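Local coordinates for hemolysin II regulatory protein (PDB 2JJ7), which probably binds DNA as a dimeric TetR-family transcriptional regulator, with an N-terminal helix-turn-helix and an all-helical C-terminal domain, at residues L83-T88 / V173-I177. Sequence-based numbering, arbitrary orientation.
Sequences LREYLT and VSRII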
ATOM      1  N   LEU B  83     -13.922   1.484  12.950  1.00 37.87           N
ATOM      2  CA  LEU B  83     -12.943   0.981  11.989  1.00 39.79           C
ATOM      3  C   LEU B  83     -13.257  -0.446  11.501  1.00 40.40           C
ATOM      4  O   LEU B  83     -13.078  -0.758  10.308  1.00 41.22           O
ATOM      5  CB  LEU B  83     -11.525   1.064  12.558  1.00 39.74           C
ATOM      6  CG  LEU B  83     -10.390   0.719  11.588  1.00 42.29           C
ATOM      7  CD1 LEU B  83     -10.328   1.703  10.437  1.00 35.38           C
ATOM      8  CD2 LEU B  83      -9.078   0.679  12.338  1.00 36.60           C
ATOM      9  N   ARG B  84     -13.692  -1.310  12.414  1.00 38.90           N
ATOM     10  CA  ARG B  84     -14.076  -2.665  12.024  0.50 39.47           C
ATOM     11  C   ARG B  84     -15.195  -2.616  10.984  1.00 38.21           C
ATOM     12  O   ARG B  84     -15.151  -3.347   9.998  1.00 38.00           O
ATOM     13  CB  ARG B  84     -14.467  -3.535  13.231  0.50 38.48           C
ATOM     14  CG  ARG B  84     -14.530  -5.024  12.895  0.50 39.70           C
ATOM     15  CD  ARG B  84     -14.535  -5.935  14.116  0.50 41.95           C
ATOM     16  NE  ARG B  84     -13.216  -6.115  14.729  0.50 41.77           N
ATOM     17  CZ  ARG B  84     -12.318  -7.027  14.354  0.50 41.39           C
ATOM     18  NH1 ARG B  84     -12.579  -7.845  13.349  0.50 30.02           N
ATOM     19  NH2 ARG B  84     -11.153  -7.124  14.991  0.50 45.09           N
ATOM     20  N   GLU B  85     -16.169  -1.732  11.177  1.00 38.15           N
ATOM     21  CA  GLU B  85     -17.288  -1.650  10.247  1.00 37.56           C
ATOM     22  C   GLU B  85     -16.840  -1.107   8.910  1.00 39.27           C
ATOM     23  O   GLU B  85     -17.187  -1.666   7.854  1.00 38.12           O
ATOM     24  CB  GLU B  85     -18.440  -0.805  10.794  1.00 38.49           C
ATOM     25  CG  GLU B  85     -19.689  -0.911   9.906  1.00 35.94           C
ATOM     26  CD  GLU B  85     -20.955  -0.401  10.567  1.00 42.40           C
ATOM     27  OE1 GLU B  85     -20.873   0.331  11.570  1.00 42.76           O
ATOM     28  OE2 GLU B  85     -22.048  -0.739  10.078  1.00 41.23           O
ATOM     29  N   TYR B  86     -16.078  -0.019   8.960  1.00 37.24           N
ATOM     30  CA  TYR B  86     -15.516   0.577   7.765  1.00 39.09           C
ATOM     31  C   TYR B  86     -14.750  -0.483   6.952  1.00 40.34           C
ATOM     32  O   TYR B  86     -14.997  -0.665   5.754  1.00 40.59           O
ATOM     33  CB  TYR B  86     -14.590   1.728   8.159  1.00 38.09           C
ATOM     34  CG  TYR B  86     -13.730   2.272   7.044  1.00 40.58           C
ATOM     35  CD1 TYR B  86     -12.513   1.666   6.706  1.00 38.91           C
ATOM     36  CD2 TYR B  86     -14.118   3.402   6.329  1.00 36.76           C
ATOM     37  CE1 TYR B  86     -11.729   2.168   5.683  1.00 37.09           C
ATOM     38  CE2 TYR B  86     -13.329   3.902   5.312  1.00 34.93           C
ATOM     39  CZ  TYR B  86     -12.143   3.284   4.991  1.00 36.50           C
ATOM     40  OH  TYR B  86     -11.354   3.799   3.976  1.00 36.03           O
ATOM     41  N   LEU B  87     -13.818  -1.164   7.614  1.00 37.75           N
ATOM     42  CA  LEU B  87     -12.968  -2.156   6.962  1.00 38.94           C
ATOM     43  C   LEU B  87     -13.751  -3.359   6.443  1.00 37.75           C
ATOM     44  O   LEU B  87     -13.396  -3.925   5.406  1.00 38.16           O
ATOM     45  CB  LEU B  87     -11.868  -2.645   7.922  1.00 36.90           C
ATOM     46  CG  LEU B  87     -10.774  -1.647   8.319  1.00 39.97           C
ATOM     47  CD1 LEU B  87      -9.815  -2.276   9.326  1.00 36.90           C
ATOM     48  CD2 LEU B  87     -10.019  -1.122   7.117  1.00 37.36           C
ATOM     49  N   THR B  88     -14.779  -3.767   7.185  1.00 36.86           N
ATOM     50  CA  THR B  88     -15.618  -4.906   6.800  1.00 37.79           C
ATOM     51  C   THR B  88     -16.396  -4.563   5.512  1.00 38.70           C
ATOM     52  O   THR B  88     -16.375  -5.332   4.540  1.00 37.10           O
ATOM     53  CB  THR B  88     -16.554  -5.328   7.953  1.00 37.27           C
ATOM     54  OG1 THR B  88     -15.767  -5.632   9.104  1.00 36.27           O
ATOM     55  CG2 THR B  88     -17.413  -6.571   7.594  1.00 36.07           C
ATOM     56  N   VAL B 173      -9.227  -7.498   8.197  1.00 37.35           N
ATOM     57  CA  VAL B 173      -9.841  -6.493   9.074  1.00 35.55           C
ATOM     58  C   VAL B 173      -9.235  -6.567  10.485  1.00 36.43           C
ATOM     59  O   VAL B 173      -8.753  -5.560  10.996  1.00 35.45           O
ATOM     60  CB  VAL B 173     -11.396  -6.627   9.115  1.00 36.44           C
ATOM     61  CG1 VAL B 173     -12.013  -5.683  10.172  1.00 32.67           C
ATOM     62  CG2 VAL B 173     -12.008  -6.338   7.725  1.00 34.01           C
ATOM     63  N   SER B 174      -9.238  -7.764  11.080  1.00 36.54           N
ATOM     64  CA  SER B 174      -8.636  -8.006  12.402  1.00 38.71           C
ATOM     65  C   SER B 174      -7.164  -7.641  12.482  1.00 39.58           C
ATOM     66  O   SER B 174      -6.732  -7.029  13.459  1.00 40.97           O
ATOM     67  CB  SER B 174      -8.796  -9.466  12.815  1.00 37.91           C
ATOM     68  OG  SER B 174     -10.125  -9.699  13.208  1.00 44.71           O
ATOM     69  N   ARG B 175      -6.398  -8.036  11.466  1.00 39.01           N
ATOM     70  CA  ARG B 175      -4.958  -7.799  11.457  1.00 39.72           C
ATOM     71  C   ARG B 175      -4.625  -6.315  11.276  1.00 38.91           C
ATOM     72  O   ARG B 175      -3.645  -5.819  11.839  1.00 38.31           O
ATOM     73  CB  ARG B 175      -4.268  -8.642  10.385  1.00 39.49           C
ATOM     74  CG  ARG B 175      -4.307 -10.138  10.644  1.00 44.87           C
ATOM     75  CD  ARG B 175      -3.231 -10.874   9.829  1.00 56.96           C
ATOM     76  NE  ARG B 175      -1.913 -10.788  10.464  1.00 63.12           N
ATOM     77  CZ  ARG B 175      -1.242 -11.818  10.971  1.00 63.50           C
ATOM     78  NH1 ARG B 175      -0.061 -11.618  11.538  1.00 64.56           N
ATOM     79  NH2 ARG B 175      -1.741 -13.049  10.905  1.00 62.06           N
ATOM     80  N   ILE B 176      -5.436  -5.607  10.490  1.00 37.65           N
ATOM     81  CA  ILE B 176      -5.246  -4.164  10.342  1.00 36.34           C
ATOM     82  C   ILE B 176      -5.449  -3.449  11.694  1.00 37.20           C
ATOM     83  O   ILE B 176      -4.627  -2.632  12.104  1.00 40.43           O
ATOM     84  CB  ILE B 176      -6.143  -3.573   9.237  1.00 34.95           C
ATOM     85  CG1 ILE B 176      -5.621  -3.988   7.857  1.00 33.28           C
ATOM     86  CG2 ILE B 176      -6.215  -2.045   9.366  1.00 32.28           C
ATOM     87  CD1 ILE B 176      -6.572  -3.631   6.678  1.00 33.68           C
ATOM     88  N   ILE B 177      -6.527  -3.792  12.384  1.00 37.14           N
ATOM     89  CA  ILE B 177      -6.852  -3.209  13.672  1.00 37.68           C
ATOM     90  C   ILE B 177      -5.776  -3.552  14.710  1.00 38.56           C
ATOM     91  O   ILE B 177      -5.334  -2.675  15.454  1.00 40.97           O
ATOM     92  CB  ILE B 177      -8.256  -3.676  14.138  1.00 37.66           C
ATOM     93  CG1 ILE B 177      -9.337  -3.171  13.159  1.00 39.46           C
ATOM     94  CG2 ILE B 177      -8.527  -3.241  15.610  1.00 39.21           C
ATOM     95  CD1 ILE B 177     -10.742  -3.695  13.431  1.00 33.05           C
TER
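Arg84 leaves its helix with CG trans to the backbone N (chi1 -166°) and bends at chi3 (-78°), which carries its guanidinium across to Ser174; Ile177, extended through CG1, crosses the Arg84 side chain at about a right angle. The two segments belong to helices 79-96 and 169-181 of the TetR-like C-terminal domain, an all-helical bundle; their axes approach to 9.9 Å and run roughly antiparallel. Deeper in the interface, Leu87 packs between Val173 and Ile176: its CB meets Val173 CG2 at 3.7 Å, while its CD1 reaches Ile176 CG2 at 3.6 Å. Leu83 CD2 extends this layer to Ile177 CG1 (3.9 Å). Leu87 and Ile176 both also touch Ile154 of helix 147-158, and Leu83 packs against helix 129-138. On the side of Arg84, which is partly exposed, Ile177 CD1 lies over one guanidinium face, 3.4 Å above the plane and offset toward its rim. In the conformer described here, one of two modelled for Arg84, both terminal nitrogens converge end-on and in plane on a single acceptor: NH1 donates to Ser174 OG at 3.1 Å, the straighter bond (157°), and NH2 to the same OG at 3.3 Å.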